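Local coordinates for protein phosphosugar isomerase (Escherichia coli O6:H1, PDB 5UQI) that probably interconverts arabinose-5-phosphate and ribulose-5-phosphate as a sugar isomerase of the SIS family, and binds arabinose-5-phosphate, at residues Ile36-Ser41 and Asp91-Leu96; Ala63-Thr68 and Leu170-Leu175; Ile141-Glu146 and Ser158-Val163. All blocks are in the same frame, centred on the assembly; numbering follows the deposited sequence.

From the N terminus, helix 32-41 supplies the first half of interaction 1, and the chain runs through strand 46-50, helix 52-67 and strand 72-76 before 91-96 closes that loop. Interaction 2 opens at 63-68, inside this loop, and closes only at 170-175, so the two cross. Interaction 3 is a short closure, 141-146 to 158-163, lying wholly within the span of interaction 2 and after interaction 1 is complete. Interaction 1 ties a helix to the parallel sheet, interaction 2 joins two helices, and interaction 3 folds a loop onto helix 156-175, which also serves interaction 2. I36 and Q40 touch L172 and L175, bringing interactions 1 and 2 together.

Interaction 1. Residues Ile36-Ser41 and Asp91-Leu96; sequences IKVLQS and DDVVIL
The backbone O of V38, whose side chain faces V93, is held twice by S41: OG donates to it at 2.7 Å, tilted 18° from the carbonyl plane, and the backbone N of S41 adds a weak bond. Both bonds stay within 36-41; the junction with the strand is made of hydrocarbon. V38 CG1 meets V93 CG1 at 4.3 Å. L39 reaches further, and with CG anti to its carbonyl carbon (chi1 -59°) its CD2 methyl arrives over two strand residues at once, 4.2 Å from V93 CG1 and 4.0 Å from CD1 of I95. It meets I95 at about a right angle and V93 more aslant. V93 and I95, two apart on the strand, both serve the helix, whereas V94 between them points away from it. The axes of 36-41 and 93-96 approach to 9.9 Å, with their N-to-C directions 138° apart. I121 of strand 120-124 and V46 of strand 46-50 also touch L39, on the strands flanking 93-97. The result is a helix laid on a central parallel strand, as expected of the Rossmann-like alpha/beta sandwich of SIS domains.

Interaction 2. Residues Ala63-Thr68 and Leu170-Leu175; sequences ATFAST and LALSEL
T68 and S173 meet where two helices of the SIS alpha/beta sandwich come together: T68 directly follows helix 52-67, and S173 lies near the end of helix 156-175. Their CA atoms are 5.6 Å apart, and both CB atoms point into the contact. Two apolar pairings and one hydrogen bond make the contact, each differently oriented. T68 sends its CG2 methyl to CD2 of L170 at 4.1 Å, the two side chains standing roughly perpendicular. L170 starts away from T68 and bends back, so that just its far branch touches. F65 and L172 approach aslant, CE2 of the ring lying 3.9 Å from CD1 of the leucine. The F65 ring is also set edge-to-face with F48, and L172 packs on towards helix 32-41, so this apolar pair joins a wider packed layer. In T68, OG1 sits between the backbone N and the carbonyl carbon (chi1 62°), which lets it donate back to T64 O at 2.8 Å and fixes the rotation of the side chain. The T68 carbonyl itself turns to the other helix. With chi1 at -172°, S173 swings OG away from its backbone N and donates through it to T68 O at 2.7 Å, in the carbonyl plane on a lone pair, with a C=O...OG angle of 137°.

Interaction 3. Residues Ile141-Glu146 and Ser158-Val163; sequences IPVKSE and STVVLV
I141 and V143, on an irregular, largely extended piece of chain, pass alongside residues 158-163 of helix 156-175, with the CA of I141 7.1 Å from that of V161 and the CA of V143 7.8 Å from that of V160. Both point their CB atoms at the helix, while P142 between them faces the other way. The tightest pair is I141 CG2 with V160 CG1, 3.4 Å apart, closer than methyls usually pack; the two side chains lie side by side, running antiparallel to each other. The other arm of I141, with CG1 anti to the carbonyl carbon (chi1 -57°), carries CD1 to within 4.2 Å of V161 CG2. I141 thereby straddles two successive helix residues. V143 adds its CG2 at 4.3 Å from V160 CB. Further along, the E146 carboxylate is bound by S157 OG and the backbone N of S155, which tethers the loop beside the start of helix 156-175. The side chain of V161 lies about 8 Å from the bound arabinose-5-phosphate. A20 and V24 of helix 3-25 pack against V160, F123 of strand 120-124 touches both I141 and V161, and the I141 backbone is hydrogen-bonded to T124, just where the loop leaves strand 137-140, outermost within this chain.

Interaction 1. Residues Ile36-Ser41 and Asp91-Leu96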
loop_
_atom_site.group_PDB
_atom_site.type_symbol
_atom_site.label_atom_id
_atom_site.label_comp_id
_atom_site.label_asym_id
_atom_site.label_seq_id
_atom_site.Cartn_x
_atom_site.Cartn_y
_atom_site.Cartn_z
ATOM N N ILE A 36 1.820 0.594 12.802
ATOM C CA ILE A 36 3.203 0.282 13.140
ATOM C C ILE A 36 3.285 -0.865 14.152
ATOM O O ILE A 36 4.079 -1.784 14.001
ATOM C CB ILE A 36 3.984 1.542 13.638
ATOM C CG1 ILE A 36 4.243 2.520 12.491
ATOM C CG2 ILE A 36 5.299 1.134 14.326
ATOM C CD1 ILE A 36 5.228 2.044 11.454
ATOM N N LYS A 37 2.498 -0.792 15.223
ATOM C CA LYS A 37 2.482 -1.847 16.227
ATOM C C LYS A 37 2.110 -3.213 15.713
ATOM O O LYS A 37 2.757 -4.174 16.059
ATOM C CB LYS A 37 1.561 -1.428 17.374
ATOM C CG LYS A 37 2.071 -0.166 18.049
ATOM C CD LYS A 37 1.123 0.295 19.149
ATOM C CE LYS A 37 1.545 1.654 19.663
ATOM N NZ LYS A 37 0.526 2.127 20.640
ATOM N N VAL A 38 1.088 -3.296 14.860
ATOM C CA VAL A 38 0.672 -4.582 14.250
ATOM C C VAL A 38 1.819 -5.109 13.411
ATOM O O VAL A 38 2.172 -6.276 13.517
ATOM C CB VAL A 38 -0.565 -4.472 13.354
ATOM C CG1 VAL A 38 -0.811 -5.768 12.576
ATOM C CG2 VAL A 38 -1.820 -4.106 14.163
ATOM N N LEU A 39 2.398 -4.236 12.570
ATOM C CA LEU A 39 3.547 -4.686 11.756
ATOM C C LEU A 39 4.765 -5.142 12.557
ATOM O O LEU A 39 5.425 -6.122 12.208
ATOM C CB LEU A 39 3.909 -3.699 10.639
ATOM C CG LEU A 39 2.726 -3.476 9.674
ATOM C CD1 LEU A 39 3.051 -2.283 8.751
ATOM C CD2 LEU A 39 2.406 -4.709 8.775
ATOM N N GLN A 40 5.009 -4.473 13.692
ATOM C CA GLN A 40 6.130 -4.871 14.548
ATOM C C GLN A 40 5.934 -6.241 15.182
ATOM O O GLN A 40 6.917 -6.911 15.523
ATOM C CB GLN A 40 6.289 -3.825 15.655
ATOM C CG GLN A 40 6.982 -2.561 15.155
ATOM C CD GLN A 40 7.198 -1.540 16.258
ATOM O OE1 GLN A 40 6.325 -1.318 17.083
ATOM N NE2 GLN A 40 8.338 -0.873 16.223
ATOM N N SER A 41 4.668 -6.619 15.353
ATOM C CA SER A 41 4.263 -7.860 15.984
ATOM C C SER A 41 4.339 -9.021 15.020
ATOM O O SER A 41 4.327 -10.192 15.449
ATOM C CB SER A 41 2.841 -7.740 16.576
ATOM O OG SER A 41 1.807 -7.904 15.591
ATOM N N ASP A 91 1.397 -17.159 10.464
ATOM C CA ASP A 91 2.025 -15.979 11.102
ATOM C C ASP A 91 2.104 -14.740 10.184
ATOM O O ASP A 91 2.519 -13.660 10.639
ATOM C CB ASP A 91 3.461 -16.292 11.531
ATOM C CG ASP A 91 3.540 -17.360 12.648
ATOM O OD1 ASP A 91 2.691 -17.338 13.551
ATOM O OD2 ASP A 91 4.461 -18.193 12.591
ATOM N N ASP A 92 1.733 -14.896 8.900
ATOM C CA ASP A 92 1.875 -13.752 7.991
ATOM C C ASP A 92 0.785 -12.746 8.211
ATOM O O ASP A 92 -0.315 -13.101 8.655
ATOM C CB ASP A 92 1.793 -14.230 6.541
ATOM C CG ASP A 92 2.962 -15.173 6.140
ATOM O OD1 ASP A 92 4.037 -15.210 6.803
ATOM O OD2 ASP A 92 2.766 -15.993 5.202
ATOM N N VAL A 93 1.109 -11.478 7.981
ATOM C CA VAL A 93 0.128 -10.389 8.085
ATOM C C VAL A 93 -0.109 -9.925 6.679
ATOM O O VAL A 93 0.884 -9.782 5.957
ATOM C CB VAL A 93 0.647 -9.240 8.978
ATOM C CG1 VAL A 93 -0.218 -7.971 8.891
ATOM C CG2 VAL A 93 0.825 -9.806 10.404
ATOM N N VAL A 94 -1.354 -9.634 6.315
ATOM C CA VAL A 94 -1.736 -9.325 4.910
ATOM C C VAL A 94 -2.134 -7.868 4.831
ATOM O O VAL A 94 -2.989 -7.391 5.629
ATOM C CB VAL A 94 -2.869 -10.274 4.420
ATOM C CG1 VAL A 94 -3.255 -9.941 2.994
ATOM C CG2 VAL A 94 -2.463 -11.726 4.519
ATOM N N ILE A 95 -1.550 -7.125 3.864
ATOM C CA ILE A 95 -1.996 -5.779 3.592
ATOM C C ILE A 95 -2.642 -5.811 2.226
ATOM O O ILE A 95 -1.977 -6.132 1.229
ATOM C CB ILE A 95 -0.829 -4.752 3.578
ATOM C CG1 ILE A 95 -0.163 -4.686 4.978
ATOM C CG2 ILE A 95 -1.292 -3.409 3.115
ATOM C CD1 ILE A 95 1.066 -3.756 5.074
ATOM N N LEU A 96 -3.916 -5.485 2.142
ATOM C CA LEU A 96 -4.594 -5.463 0.853
ATOM C C LEU A 96 -4.781 -4.013 0.419
ATOM O O LEU A 96 -5.310 -3.174 1.163
ATOM C CB LEU A 96 -5.988 -6.101 0.953
ATOM C CG LEU A 96 -5.901 -7.573 1.380
ATOM C CD1 LEU A 96 -6.289 -7.772 2.872
ATOM C CD2 LEU A 96 -6.730 -8.478 0.472
#

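Interaction 2. Residues Ala63-Thr68 and Leu170-Leu175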
loop_
_atom_site.group_PDB
_atom_site.type_symbol
_atom_site.label_atom_id
_atom_site.label_comp_id
_atom_site.label_asym_id
_atom_site.label_seq_id
_atom_site.Cartn_x
_atom_site.Cartn_y
_atom_site.Cartn_z
ATOM N N ALA A 63 8.852 -4.834 -1.889
ATOM C CA ALA A 63 10.284 -4.842 -2.102
ATOM C C ALA A 63 10.967 -3.848 -1.141
ATOM O O ALA A 63 12.007 -4.165 -0.582
ATOM C CB ALA A 63 10.584 -4.515 -3.579
ATOM N N THR A 64 10.339 -2.694 -0.930
ATOM C CA THR A 64 10.926 -1.651 -0.027
ATOM C C THR A 64 10.899 -2.147 1.433
ATOM O O THR A 64 11.887 -1.991 2.157
ATOM C CB THR A 64 10.147 -0.361 -0.245
ATOM O OG1 THR A 64 10.699 0.170 -1.487
ATOM C CG2 THR A 64 10.508 0.663 0.813
ATOM N N PHE A 65 9.797 -2.796 1.842
ATOM C CA PHE A 65 9.780 -3.355 3.200
ATOM C C PHE A 65 10.917 -4.340 3.336
ATOM O O PHE A 65 11.697 -4.280 4.304
ATOM C CB PHE A 65 8.425 -4.123 3.454
ATOM C CG PHE A 65 7.334 -3.257 4.045
ATOM C CD1 PHE A 65 6.953 -1.989 3.502
ATOM C CD2 PHE A 65 6.620 -3.786 5.092
ATOM C CE1 PHE A 65 5.960 -1.214 4.134
ATOM C CE2 PHE A 65 5.594 -3.031 5.682
ATOM C CZ PHE A 65 5.279 -1.773 5.202
ATOM N N ALA A 66 11.070 -5.260 2.368
ATOM C CA ALA A 66 12.087 -6.299 2.497
ATOM C C ALA A 66 13.505 -5.721 2.536
ATOM O O ALA A 66 14.372 -6.190 3.342
ATOM C CB ALA A 66 11.986 -7.262 1.323
ATOM N N SER A 67 13.745 -4.753 1.684
ATOM C CA SER A 67 15.107 -4.166 1.510
ATOM C C SER A 67 15.489 -3.357 2.722
ATOM O O SER A 67 16.698 -3.130 2.886
ATOM C CB SER A 67 15.166 -3.304 0.270
ATOM O OG SER A 67 14.339 -2.225 0.356
ATOM N N THR A 68 14.518 -2.986 3.535
ATOM C CA THR A 68 14.790 -2.160 4.737
ATOM C C THR A 68 14.543 -2.949 6.006
ATOM O O THR A 68 14.481 -2.317 7.076
ATOM C CB THR A 68 13.983 -0.886 4.725
ATOM O OG1 THR A 68 12.584 -1.189 4.739
ATOM C CG2 THR A 68 14.269 -0.012 3.472
ATOM N N LEU A 170 10.124 2.842 6.210
ATOM C CA LEU A 170 11.314 3.507 6.798
ATOM C C LEU A 170 11.175 3.684 8.305
ATOM O O LEU A 170 12.196 3.541 9.007
ATOM C CB LEU A 170 11.617 4.827 6.099
ATOM C CG LEU A 170 12.087 4.621 4.636
ATOM C CD1 LEU A 170 12.157 5.963 3.886
ATOM C CD2 LEU A 170 13.371 3.825 4.493
ATOM N N ALA A 171 9.949 3.918 8.801
ATOM C CA ALA A 171 9.764 4.040 10.265
ATOM C C ALA A 171 9.991 2.684 10.920
ATOM O O ALA A 171 10.703 2.591 11.890
ATOM C CB ALA A 171 8.369 4.531 10.552
ATOM N N LEU A 172 9.469 1.577 10.331
ATOM C CA LEU A 172 9.721 0.248 10.909
ATOM C C LEU A 172 11.244 -0.032 10.905
ATOM O O LEU A 172 11.760 -0.603 11.864
ATOM C CB LEU A 172 8.995 -0.883 10.117
ATOM C CG LEU A 172 7.485 -0.863 10.224
ATOM C CD1 LEU A 172 6.944 -1.765 9.106
ATOM C CD2 LEU A 172 7.095 -1.400 11.597
ATOM N N SER A 173 11.924 0.361 9.817
ATOM C CA SER A 173 13.343 0.081 9.636
ATOM C C SER A 173 14.142 0.810 10.737
ATOM O O SER A 173 14.990 0.174 11.401
ATOM C CB SER A 173 13.764 0.564 8.237
ATOM O OG SER A 173 15.102 0.129 7.955
ATOM N N GLU A 174 13.821 2.087 10.950
ATOM C CA GLU A 174 14.505 2.897 12.004
ATOM C C GLU A 174 14.207 2.323 13.359
ATOM O O GLU A 174 15.119 2.143 14.169
ATOM C CB GLU A 174 14.115 4.362 11.891
ATOM C CG GLU A 174 14.695 5.258 12.988
ATOM C CD GLU A 174 14.746 6.717 12.577
ATOM O OE1 GLU A 174 14.929 7.024 11.365
ATOM O OE2 GLU A 174 14.613 7.567 13.488
ATOM N N LEU A 175 12.940 1.995 13.627
ATOM C CA LEU A 175 12.533 1.421 14.939
ATOM C C LEU A 175 13.208 0.096 15.277
ATOM O O LEU A 175 13.525 -0.132 16.456
ATOM C CB LEU A 175 11.001 1.323 15.037
ATOM C CG LEU A 175 10.311 2.702 14.997
ATOM C CD1 LEU A 175 8.816 2.525 14.760
ATOM C CD2 LEU A 175 10.545 3.438 16.334
#

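Interaction 3. Residues Ile141-Glu146 and Ser158-Val163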
loop_
_atom_site.group_PDB
_atom_site.type_symbol
_atom_site.label_atom_id
_atom_site.label_comp_id
_atom_site.label_asym_id
_atom_site.label_seq_id
_atom_site.Cartn_x
_atom_site.Cartn_y
_atom_site.Cartn_z
ATOM N N ILE A 141 -6.486 6.232 3.500
ATOM C CA ILE A 141 -5.528 7.111 2.828
ATOM C C ILE A 141 -6.386 7.931 1.869
ATOM O O ILE A 141 -6.628 7.506 0.737
ATOM C CB ILE A 141 -4.472 6.305 2.059
ATOM C CG1 ILE A 141 -3.752 5.343 3.044
ATOM C CG2 ILE A 141 -3.511 7.298 1.354
ATOM C CD1 ILE A 141 -2.702 4.434 2.440
ATOM N N PRO A 142 -6.840 9.115 2.327
ATOM C CA PRO A 142 -7.806 9.888 1.559
ATOM C C PRO A 142 -7.159 10.463 0.276
ATOM O O PRO A 142 -6.025 10.981 0.308
ATOM C CB PRO A 142 -8.220 10.996 2.546
ATOM C CG PRO A 142 -7.003 11.206 3.387
ATOM C CD PRO A 142 -6.277 9.886 3.458
ATOM N N VAL A 143 -7.859 10.295 -0.835
ATOM C CA VAL A 143 -7.447 10.853 -2.111
ATOM C C VAL A 143 -8.694 11.461 -2.743
ATOM O O VAL A 143 -9.619 10.740 -3.113
ATOM C CB VAL A 143 -6.827 9.781 -3.051
ATOM C CG1 VAL A 143 -6.396 10.423 -4.380
ATOM C CG2 VAL A 143 -5.659 9.031 -2.370
ATOM N N LYS A 144 -8.684 12.782 -2.842
ATOM C CA LYS A 144 -9.786 13.620 -3.353
ATOM C C LYS A 144 -10.170 13.361 -4.812
ATOM O O LYS A 144 -11.361 13.220 -5.152
ATOM C CB LYS A 144 -9.415 15.122 -3.173
ATOM C CG LYS A 144 -7.897 15.466 -3.085
ATOM C CD LYS A 144 -7.129 15.585 -4.433
ATOM C CE LYS A 144 -5.776 16.311 -4.310
ATOM N NZ LYS A 144 -5.011 16.540 -5.588
ATOM N N SER A 145 -9.149 13.336 -5.668
ATOM C CA SER A 145 -9.290 13.293 -7.119
ATOM C C SER A 145 -8.023 12.656 -7.691
ATOM O O SER A 145 -7.004 12.542 -6.997
ATOM C CB SER A 145 -9.383 14.719 -7.669
ATOM O OG SER A 145 -9.841 14.702 -9.018
ATOM N N GLU A 146 -8.082 12.277 -8.956
ATOM C CA GLU A 146 -6.848 11.942 -9.700
ATOM C C GLU A 146 -6.313 13.173 -10.411
ATOM O O GLU A 146 -6.945 14.227 -10.352
ATOM C CB GLU A 146 -7.072 10.780 -10.666
ATOM C CG GLU A 146 -7.493 9.481 -9.970
ATOM C CD GLU A 146 -6.438 8.812 -9.080
ATOM O OE1 GLU A 146 -5.293 9.348 -8.873
ATOM O OE2 GLU A 146 -6.792 7.722 -8.571
ATOM N N SER A 158 -2.101 6.363 -6.594
ATOM C CA SER A 158 -0.975 5.423 -6.577
ATOM C C SER A 158 0.249 6.095 -5.976
ATOM O O SER A 158 1.006 5.451 -5.225
ATOM C CB SER A 158 -0.737 4.888 -8.029
ATOM O OG SER A 158 -0.782 6.014 -8.953
ATOM N N THR A 159 0.457 7.370 -6.270
ATOM C CA THR A 159 1.599 8.057 -5.700
ATOM C C THR A 159 1.411 8.261 -4.211
ATOM O O THR A 159 2.358 8.063 -3.499
ATOM C CB THR A 159 1.863 9.427 -6.386
ATOM O OG1 THR A 159 2.294 9.119 -7.734
ATOM C CG2 THR A 159 2.943 10.283 -5.656
ATOM N N VAL A 160 0.196 8.628 -3.743
ATOM C CA VAL A 160 0.039 8.832 -2.311
ATOM C C VAL A 160 0.294 7.539 -1.514
ATOM O O VAL A 160 0.928 7.546 -0.430
ATOM C CB VAL A 160 -1.387 9.349 -2.013
ATOM C CG1 VAL A 160 -1.583 9.423 -0.534
ATOM C CG2 VAL A 160 -1.519 10.761 -2.590
ATOM N N VAL A 161 -0.268 6.418 -1.991
ATOM C CA VAL A 161 -0.077 5.141 -1.331
ATOM C C VAL A 161 1.430 4.762 -1.320
ATOM O O VAL A 161 1.928 4.239 -0.307
ATOM C CB VAL A 161 -0.910 4.029 -1.997
ATOM C CG1 VAL A 161 -0.647 2.729 -1.259
ATOM C CG2 VAL A 161 -2.354 4.386 -1.788
ATOM N N LEU A 162 2.135 5.078 -2.410
ATOM C CA LEU A 162 3.581 4.773 -2.410
ATOM C C LEU A 162 4.311 5.584 -1.348
ATOM O O LEU A 162 5.125 5.043 -0.613
ATOM C CB LEU A 162 4.184 5.102 -3.801
ATOM C CG LEU A 162 5.714 4.955 -3.923
ATOM C CD1 LEU A 162 6.158 3.520 -3.666
ATOM C CD2 LEU A 162 6.092 5.374 -5.336
ATOM N N VAL A 163 3.989 6.878 -1.258
ATOM C CA VAL A 163 4.680 7.711 -0.261
ATOM C C VAL A 163 4.358 7.269 1.167
ATOM O O VAL A 163 5.264 7.118 2.001
ATOM C CB VAL A 163 4.301 9.192 -0.480
ATOM C CG1 VAL A 163 4.888 10.077 0.609
ATOM C CG2 VAL A 163 4.859 9.655 -1.827
#